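Local structure of amine oxidase (Emericella nidulans, 3PGB) at residues G335-V340 against K469-T474; F354-A357 against G363-L366; F367-K372 against G496-E501. The protein is a copper- and topaquinone-containing amine oxidase that probably converts primary amines to aldehydes by oxidative deamination, as other members of its family do. One frame throughout, in Å; residues are numbered along the deposited sequence.

Contact 1 of 3, residues G335-V340 against K469-T474; sequences GARYSV and KNVYFT
Tyr338 and Phe473 meet as a T-shaped (edge-to-face) aromatic pair, which carries the larger share of this small contact. The phenylalanine supplies the edge: its CE1 sits over one face of the tyrosine ring, displaced toward the rim, and comes closest to Tyr338 CD1 at 3.5 Å. CG of the tyrosine is almost as near to Phe473 CE1, at 3.6 Å, so a single C-H corner rests on the CG-CD1 side of the ring. The centroids of the two rings are 5.0 Å apart and their planes are inclined at 67°, a geometry in which the weakly positive ring hydrogens of one partner face the pi cloud of the other. Phe473 reaches across because its CG stands anti to the backbone N (chi1 -174°).

Beside this pair, the terminal NH2 of Arg337 lies 3.3 Å from CG1 of Val471. The methyl group approaches the guanidinium at its edge, near its plane, and the two side chains run roughly at right angles. This is an apolar touch against a charged group whose polar needs are met by others: NH2 forms a salt bridge with Glu449, and NH1 forms one with Asp323 of the second subunit. The tyrosine hydroxyl is likewise held, by a hydrogen bond with Ser426.

No backbone hydrogen bond joins 335-340 to 469-474. The loop leading into strand 339-341 lies across strand 464-479 through side chains alone, with Leu447 of strand 437-451 and Trp349 of strand 346-349 packing against both Tyr338 and Phe473.

Contact 2 of 3, residues F354-A357 against G363-L366; sequences FYIA and GLSL
The ring of Phe354 has CD2 of Leu366 over one face, offset toward the rim, with 4.1 Å between that methyl and Phe354 CD2. The first torsion of Phe354, with CG between the backbone N and the carbonyl carbon (chi1 59°), turns the ring so that one face meets this methyl. The same ring also meets that of Phe492, the two planes nearly parallel. The other aromatic group, Tyr355, leads its ring away from 363-366 and meets Trp68 edge-to-face.

On the same side of the hairpin as Leu366, the branch methyl CG2 of Ile356 touches CD1 of Leu364 at 3.8 Å. Both apolar touches are diagonal to the register, which pairs Ile356 with Leu366 as an antiparallel non-hydrogen-bonded pair. Ala357 and Ser365, the adjacent hydrogen-bonded pair, direct their side chains to the opposite side, where their CB atoms are 4.1 Å apart.

The backbone of that pair closes a two-bond ring. The bond from Ala357 N to Ser365 O, 2.9 Å, is fairly straight at 163°. The return bond, from Ser365 N to Ala357 O, spans 3.0 Å but is bent to 139°, its donor standing above the carbonyl plane. A C-H...O contact from Leu366 CA to Tyr355 O (3.4 Å) adds to these bonds at the neighbouring non-hydrogen-bonded pair.

These are the arms of a beta hairpin, strands 352-359 and 363-371, in which Phe354, Ile356, Leu364 and Leu366 face a second layer. Leu475 of strand 464-479 and Phe492 of strand 486-492 cover that side, while strands 346-349 and 374-389 flank the hairpin.

Contact 3 of 3, residues F367-K372 against G496-E501; sequences FDIKYK and GTIGVE
Tyr371 and Gly496 make the closer of two van der Waals contacts here, and the phenolic end does the touching. OH and CZ of Tyr371 each come within 3.7 Å of Gly496 CA, with the ring inclined obliquely to that carbon. To get there the ring is swung out opposite its own backbone nitrogen (chi1 -174°), while CG of the following Lys372 lies over one ring face. Gly496 has a positive phi (94°) and no CB, which allows the tyrosine to rest directly on its main chain.

The second contact is purely aliphatic and looser. CG2 of Ile369 and CD1 of Ile498 approach to 4.5 Å, methyl to methyl, with both CB atoms directed across the contact. The CA atoms of these two residues are too far apart for a backbone hydrogen bond between them. Val376 of strand 374-389 touches both Tyr371 and Ile498, and the side chain of Ile498 is about 6 Å from that of Phe542, a residue of a calcium site.

No hydrogen bond or salt bridge crosses between the segments; those nearby go to other parts of the chain. Asp368 forms a salt bridge with Arg375, Lys372 NZ forms salt bridges with Glu732 and Asp351, and Thr497 OG1 hydrogen-bonds with Thr720.

After the corner at Asp368, strand alternation turns Ile369 and Tyr371 toward 496-501, while Lys370, between them, takes no part.

The CA spacing falls from 9.8 Å at Ile369-Ile498 to 7.5 Å at Tyr371-Gly496. Two backbones whose apolar side chains meet between them in this way are consistent with sheets packed face to face, as in the beta sandwich that forms the large catalytic domain of copper amine oxidases.

Overall arrangement
All three contacts are buried, but they illustrate different ways of joining strands. Contact 2 couples sequence neighbours through backbone hydrogen bonds within a sheet, its centre about 13 Å from that of the chain. Contacts 1 and 3 bring together segments more than 120 residues apart, and no hydrogen bond crosses either. Contact 1, farthest out and against the second subunit, uses side chains alone, an aromatic pair and an arginine; contact 3 adds to its aliphatic pair a tyrosine set on a glycine backbone. Strand 363-371 serves contacts 2 and 3, which meet where Tyr355 N probably hydrogen-bonds to Phe367 O (2.9 Å). Contact 1 reaches contact 2 through Phe473 and Phe354, but does not touch contact 3.

Contact 1 of 3, residues G335-V340 against K469-T474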
loop_
_atom_site.group_PDB
_atom_site.type_symbol
_atom_site.label_atom_id
_atom_site.label_comp_id
_atom_site.label_asym_id
_atom_site.label_seq_id
_atom_site.Cartn_x
_atom_site.Cartn_y
_atom_site.Cartn_z
ATOM N N GLY A 335 -27.959 4.923 -4.240
ATOM C CA GLY A 335 -27.426 4.839 -5.592
ATOM C C GLY A 335 -26.164 5.658 -5.798
ATOM O O GLY A 335 -25.396 5.882 -4.858
ATOM N N ALA A 336 -25.968 6.113 -7.035
ATOM C CA ALA A 336 -24.725 6.762 -7.464
ATOM C C ALA A 336 -24.679 8.235 -7.081
ATOM O O ALA A 336 -25.475 9.031 -7.575
ATOM C CB ALA A 336 -24.568 6.617 -8.972
ATOM N N ARG A 337 -23.737 8.607 -6.218
ATOM C CA ARG A 337 -23.583 10.011 -5.798
ATOM C C ARG A 337 -22.579 10.779 -6.665
ATOM O O ARG A 337 -21.754 11.538 -6.166
ATOM C CB ARG A 337 -23.175 10.088 -4.331
ATOM C CG ARG A 337 -24.196 9.491 -3.367
ATOM C CD ARG A 337 -23.816 9.797 -1.922
ATOM N NE ARG A 337 -22.403 9.512 -1.695
ATOM C CZ ARG A 337 -21.643 10.064 -0.755
ATOM N NH1 ARG A 337 -22.128 10.950 0.104
ATOM N NH2 ARG A 337 -20.367 9.716 -0.683
ATOM N N TYR A 338 -22.672 10.584 -7.973
ATOM C CA TYR A 338 -21.831 11.288 -8.933
ATOM C C TYR A 338 -22.650 11.638 -10.175
ATOM O O TYR A 338 -23.836 11.300 -10.263
ATOM C CB TYR A 338 -20.596 10.455 -9.286
ATOM C CG TYR A 338 -20.879 9.038 -9.715
ATOM C CD1 TYR A 338 -20.998 8.018 -8.779
ATOM C CD2 TYR A 338 -20.997 8.709 -11.062
ATOM C CE1 TYR A 338 -21.238 6.706 -9.175
ATOM C CE2 TYR A 338 -21.245 7.403 -11.467
ATOM C CZ TYR A 338 -21.363 6.411 -10.518
ATOM O OH TYR A 338 -21.604 5.124 -10.909
ATOM N N SER A 339 -22.021 12.333 -11.115
ATOM C CA SER A 339 -22.698 12.804 -12.318
ATOM C C SER A 339 -21.907 12.427 -13.555
ATOM O O SER A 339 -20.685 12.430 -13.539
ATOM C CB SER A 339 -22.869 14.315 -12.241
ATOM O OG SER A 339 -23.390 14.687 -10.972
ATOM N N VAL A 340 -22.614 12.107 -14.630
ATOM C CA VAL A 340 -21.992 11.626 -15.856
ATOM C C VAL A 340 -22.653 12.223 -17.096
ATOM O O VAL A 340 -23.882 12.353 -17.155
ATOM C CB VAL A 340 -22.091 10.094 -15.954
ATOM C CG1 VAL A 340 -21.729 9.616 -17.359
ATOM C CG2 VAL A 340 -21.198 9.429 -14.916
ATOM N N LYS A 469 -15.898 9.402 7.757
ATOM C CA LYS A 469 -15.839 8.227 6.897
ATOM C C LYS A 469 -14.904 8.473 5.723
ATOM O O LYS A 469 -14.698 9.613 5.321
ATOM C CB LYS A 469 -17.229 7.857 6.370
ATOM C CG LYS A 469 -18.238 7.458 7.441
ATOM C CD LYS A 469 -19.420 6.672 6.850
ATOM C CE LYS A 469 -19.374 5.184 7.198
ATOM N NZ LYS A 469 -18.099 4.511 6.838
ATOM N N ASN A 470 -14.339 7.396 5.189
ATOM C CA ASN A 470 -13.496 7.460 3.996
ATOM C C ASN A 470 -14.264 6.905 2.799
ATOM O O ASN A 470 -14.143 5.720 2.447
ATOM C CB ASN A 470 -12.192 6.681 4.220
ATOM C CG ASN A 470 -11.231 6.781 3.051
ATOM O OD1 ASN A 470 -11.378 7.625 2.174
ATOM N ND2 ASN A 470 -10.236 5.912 3.038
ATOM N N VAL A 471 -15.068 7.766 2.185
ATOM C CA VAL A 471 -15.799 7.406 0.979
ATOM C C VAL A 471 -15.049 7.960 -0.228
ATOM O O VAL A 471 -14.812 9.169 -0.309
ATOM C CB VAL A 471 -17.238 7.948 1.006
ATOM C CG1 VAL A 471 -17.993 7.491 -0.234
ATOM C CG2 VAL A 471 -17.951 7.484 2.267
ATOM N N TYR A 472 -14.667 7.073 -1.147
ATOM C CA TYR A 472 -13.864 7.455 -2.306
ATOM C C TYR A 472 -14.440 6.932 -3.626
ATOM O O TYR A 472 -15.223 5.980 -3.633
ATOM C CB TYR A 472 -12.417 6.979 -2.126
ATOM C CG TYR A 472 -12.224 5.479 -2.079
ATOM C CD1 TYR A 472 -11.891 4.761 -3.220
ATOM C CD2 TYR A 472 -12.345 4.781 -0.883
ATOM C CE1 TYR A 472 -11.712 3.382 -3.176
ATOM C CE2 TYR A 472 -12.163 3.412 -0.830
ATOM C CZ TYR A 472 -11.849 2.719 -1.979
ATOM O OH TYR A 472 -11.667 1.359 -1.915
ATOM N N PHE A 473 -14.030 7.562 -4.729
ATOM C CA PHE A 473 -14.511 7.227 -6.074
ATOM C C PHE A 473 -13.434 6.517 -6.897
ATOM O O PHE A 473 -12.266 6.895 -6.845
ATOM C CB PHE A 473 -14.956 8.503 -6.779
ATOM C CG PHE A 473 -15.608 8.276 -8.104
ATOM C CD1 PHE A 473 -16.951 7.948 -8.180
ATOM C CD2 PHE A 473 -14.887 8.418 -9.281
ATOM C CE1 PHE A 473 -17.564 7.745 -9.409
ATOM C CE2 PHE A 473 -15.489 8.216 -10.512
ATOM C CZ PHE A 473 -16.832 7.879 -10.578
ATOM N N THR A 474 -13.840 5.498 -7.655
ATOM C CA THR A 474 -12.921 4.679 -8.462
ATOM C C THR A 474 -13.378 4.566 -9.910
ATOM O O THR A 474 -14.555 4.343 -10.178
ATOM C CB THR A 474 -12.799 3.228 -7.905
ATOM O OG1 THR A 474 -12.185 3.241 -6.606
ATOM C CG2 THR A 474 -11.981 2.349 -8.845
#

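Contact 2 of 3, residues F354-A357 against G363-L366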
loop_
_atom_site.group_PDB
_atom_site.type_symbol
_atom_site.label_atom_id
_atom_site.label_comp_id
_atom_site.label_asym_id
_atom_site.label_seq_id
_atom_site.Cartn_x
_atom_site.Cartn_y
_atom_site.Cartn_z
ATOM N N PHE A 354 -13.432 15.070 -14.511
ATOM C CA PHE A 354 -12.466 14.675 -15.530
ATOM C C PHE A 354 -13.156 14.116 -16.764
ATOM O O PHE A 354 -14.330 13.744 -16.710
ATOM C CB PHE A 354 -11.487 13.638 -14.970
ATOM C CG PHE A 354 -12.144 12.383 -14.465
ATOM C CD1 PHE A 354 -12.497 12.260 -13.138
ATOM C CD2 PHE A 354 -12.407 11.325 -15.325
ATOM C CE1 PHE A 354 -13.101 11.107 -12.669
ATOM C CE2 PHE A 354 -13.016 10.164 -14.865
ATOM C CZ PHE A 354 -13.358 10.053 -13.532
ATOM N N TYR A 355 -12.412 14.058 -17.869
ATOM C CA TYR A 355 -12.881 13.421 -19.101
ATOM C C TYR A 355 -12.215 12.064 -19.267
ATOM O O TYR A 355 -11.052 11.889 -18.920
ATOM C CB TYR A 355 -12.550 14.279 -20.324
ATOM C CG TYR A 355 -13.329 15.573 -20.434
ATOM C CD1 TYR A 355 -12.998 16.670 -19.656
ATOM C CD2 TYR A 355 -14.373 15.703 -21.334
ATOM C CE1 TYR A 355 -13.692 17.868 -19.760
ATOM C CE2 TYR A 355 -15.082 16.896 -21.450
ATOM C CZ TYR A 355 -14.738 17.978 -20.661
ATOM O OH TYR A 355 -15.443 19.162 -20.770
ATOM N N ILE A 356 -12.961 11.116 -19.814
ATOM C CA ILE A 356 -12.462 9.782 -20.121
ATOM C C ILE A 356 -12.049 9.728 -21.591
ATOM O O ILE A 356 -12.760 10.220 -22.467
ATOM C CB ILE A 356 -13.554 8.721 -19.842
ATOM C CG1 ILE A 356 -13.846 8.650 -18.340
ATOM C CG2 ILE A 356 -13.157 7.345 -20.367
ATOM C CD1 ILE A 356 -15.067 7.802 -18.006
ATOM N N ALA A 357 -10.882 9.147 -21.846
ATOM C CA ALA A 357 -10.415 8.880 -23.204
ATOM C C ALA A 357 -9.998 7.424 -23.299
ATOM O O ALA A 357 -9.732 6.786 -22.283
ATOM C CB ALA A 357 -9.263 9.788 -23.556
ATOM N N GLY A 363 -5.338 1.875 -23.913
ATOM C CA GLY A 363 -6.637 1.740 -23.274
ATOM C C GLY A 363 -7.082 3.035 -22.628
ATOM O O GLY A 363 -7.255 4.037 -23.309
ATOM N N LEU A 364 -7.239 3.013 -21.306
ATOM C CA LEU A 364 -7.863 4.118 -20.571
ATOM C C LEU A 364 -6.915 5.293 -20.388
ATOM O O LEU A 364 -5.714 5.108 -20.224
ATOM C CB LEU A 364 -8.337 3.630 -19.195
ATOM C CG LEU A 364 -9.093 4.587 -18.271
ATOM C CD1 LEU A 364 -10.311 5.181 -18.949
ATOM C CD2 LEU A 364 -9.493 3.835 -17.011
ATOM N N SER A 365 -7.473 6.496 -20.403
ATOM C CA SER A 365 -6.714 7.712 -20.142
ATOM C C SER A 365 -7.659 8.765 -19.579
ATOM O O SER A 365 -8.856 8.743 -19.878
ATOM C CB SER A 365 -6.085 8.197 -21.439
ATOM O OG SER A 365 -5.071 9.140 -21.188
ATOM N N LEU A 366 -7.132 9.664 -18.749
ATOM C CA LEU A 366 -7.921 10.754 -18.161
ATOM C C LEU A 366 -7.375 12.105 -18.613
ATOM O O LEU A 366 -6.160 12.292 -18.689
ATOM C CB LEU A 366 -7.897 10.691 -16.629
ATOM C CG LEU A 366 -8.715 9.587 -15.957
ATOM C CD1 LEU A 366 -8.180 8.215 -16.312
ATOM C CD2 LEU A 366 -8.722 9.778 -14.445
#

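Contact 3 of 3, residues F367-K372 against G496-E501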
loop_
_atom_site.group_PDB
_atom_site.type_symbol
_atom_site.label_atom_id
_atom_site.label_comp_id
_atom_site.label_asym_id
_atom_site.label_seq_id
_atom_site.Cartn_x
_atom_site.Cartn_y
_atom_site.Cartn_z
ATOM N N PHE A 367 -8.275 13.042 -18.896
ATOM C CA PHE A 367 -7.900 14.389 -19.315
ATOM C C PHE A 367 -8.624 15.454 -18.499
ATOM O O PHE A 367 -9.726 15.241 -18.012
ATOM C CB PHE A 367 -8.218 14.596 -20.796
ATOM C CG PHE A 367 -7.269 13.900 -21.723
ATOM C CD1 PHE A 367 -7.520 12.605 -22.156
ATOM C CD2 PHE A 367 -6.123 14.539 -22.168
ATOM C CE1 PHE A 367 -6.637 11.963 -23.016
ATOM C CE2 PHE A 367 -5.236 13.903 -23.026
ATOM C CZ PHE A 367 -5.490 12.621 -23.453
ATOM N N ASP A 368 -7.991 16.611 -18.374
ATOM C CA ASP A 368 -8.569 17.765 -17.701
ATOM C C ASP A 368 -9.129 17.395 -16.327
ATOM O O ASP A 368 -10.267 17.730 -16.005
ATOM C CB ASP A 368 -9.647 18.401 -18.593
ATOM C CG ASP A 368 -10.036 19.820 -18.157
ATOM O OD1 ASP A 368 -11.134 20.266 -18.555
ATOM O OD2 ASP A 368 -9.262 20.490 -17.439
ATOM N N ILE A 369 -8.324 16.697 -15.528
ATOM C CA ILE A 369 -8.699 16.367 -14.160
ATOM C C ILE A 369 -8.669 17.657 -13.342
ATOM O O ILE A 369 -7.610 18.255 -13.190
ATOM C CB ILE A 369 -7.736 15.309 -13.524
ATOM C CG1 ILE A 369 -7.799 13.985 -14.296
ATOM C CG2 ILE A 369 -8.079 15.072 -12.064
ATOM C CD1 ILE A 369 -6.900 12.902 -13.755
ATOM N N LYS A 370 -9.825 18.089 -12.840
ATOM C CA LYS A 370 -9.914 19.322 -12.041
ATOM C C LYS A 370 -10.295 19.020 -10.592
ATOM O O LYS A 370 -10.930 18.011 -10.315
ATOM C CB LYS A 370 -10.929 20.308 -12.646
ATOM C CG LYS A 370 -10.676 20.661 -14.124
ATOM C CD LYS A 370 -11.732 21.599 -14.719
ATOM C CE LYS A 370 -11.622 23.005 -14.144
ATOM N NZ LYS A 370 -12.649 23.957 -14.675
ATOM N N TYR A 371 -9.887 19.902 -9.679
ATOM C CA TYR A 371 -10.247 19.808 -8.264
ATOM C C TYR A 371 -10.680 21.186 -7.763
ATOM O O TYR A 371 -9.950 22.163 -7.936
ATOM C CB TYR A 371 -9.062 19.309 -7.441
ATOM C CG TYR A 371 -9.400 19.044 -5.986
ATOM C CD1 TYR A 371 -8.931 19.876 -4.972
ATOM C CD2 TYR A 371 -10.211 17.977 -5.630
ATOM C CE1 TYR A 371 -9.249 19.634 -3.639
ATOM C CE2 TYR A 371 -10.530 17.729 -4.303
ATOM C CZ TYR A 371 -10.046 18.559 -3.316
ATOM O OH TYR A 371 -10.372 18.306 -2.011
ATOM N N LYS A 372 -11.857 21.251 -7.140
ATOM C CA LYS A 372 -12.465 22.518 -6.710
ATOM C C LYS A 372 -12.442 23.562 -7.830
ATOM O O LYS A 372 -12.056 24.722 -7.628
ATOM C CB LYS A 372 -11.792 23.049 -5.439
ATOM C CG LYS A 372 -11.917 22.109 -4.248
ATOM C CD LYS A 372 -11.285 22.692 -2.986
ATOM C CE LYS A 372 -11.783 21.966 -1.735
ATOM N NZ LYS A 372 -13.193 22.341 -1.354
ATOM N N GLY A 496 -8.599 15.019 -1.259
ATOM C CA GLY A 496 -8.003 15.545 -2.478
ATOM C C GLY A 496 -6.979 14.623 -3.104
ATOM O O GLY A 496 -6.360 14.975 -4.101
ATOM N N THR A 497 -6.811 13.433 -2.538
ATOM C CA THR A 497 -5.788 12.507 -2.997
ATOM C C THR A 497 -6.257 11.728 -4.230
ATOM O O THR A 497 -7.332 11.128 -4.230
ATOM C CB THR A 497 -5.390 11.531 -1.876
ATOM O OG1 THR A 497 -4.825 12.269 -0.777
ATOM C CG2 THR A 497 -4.382 10.511 -2.376
ATOM N N ILE A 498 -5.443 11.762 -5.279
ATOM C CA ILE A 498 -5.677 10.999 -6.500
ATOM C C ILE A 498 -4.755 9.807 -6.448
ATOM O O ILE A 498 -3.575 9.967 -6.148
ATOM C CB ILE A 498 -5.308 11.818 -7.756
ATOM C CG1 ILE A 498 -6.164 13.091 -7.848
ATOM C CG2 ILE A 498 -5.446 10.955 -9.019
ATOM C CD1 ILE A 498 -5.474 14.249 -8.536
ATOM N N GLY A 499 -5.273 8.618 -6.739
ATOM C CA GLY A 499 -4.462 7.400 -6.711
ATOM C C GLY A 499 -4.443 6.711 -8.059
ATOM O O GLY A 499 -5.471 6.636 -8.736
ATOM N N VAL A 500 -3.272 6.220 -8.456
ATOM C CA VAL A 500 -3.148 5.382 -9.646
ATOM C C VAL A 500 -2.567 4.035 -9.225
ATOM O O VAL A 500 -1.475 3.980 -8.670
ATOM C CB VAL A 500 -2.251 6.036 -10.713
ATOM C CG1 VAL A 500 -2.270 5.216 -12.004
ATOM C CG2 VAL A 500 -2.696 7.477 -10.979
ATOM N N GLU A 501 -3.310 2.959 -9.478
ATOM C CA GLU A 501 -2.909 1.611 -9.073
ATOM C C GLU A 501 -2.947 0.616 -10.221
ATOM O O GLU A 501 -3.738 0.749 -11.158
ATOM C CB GLU A 501 -3.853 1.074 -8.001
ATOM C CG GLU A 501 -3.701 1.694 -6.633
ATOM C CD GLU A 501 -4.727 1.151 -5.651
ATOM O OE1 GLU A 501 -4.992 -0.079 -5.668
ATOM O OE2 GLU A 501 -5.274 1.956 -4.868
#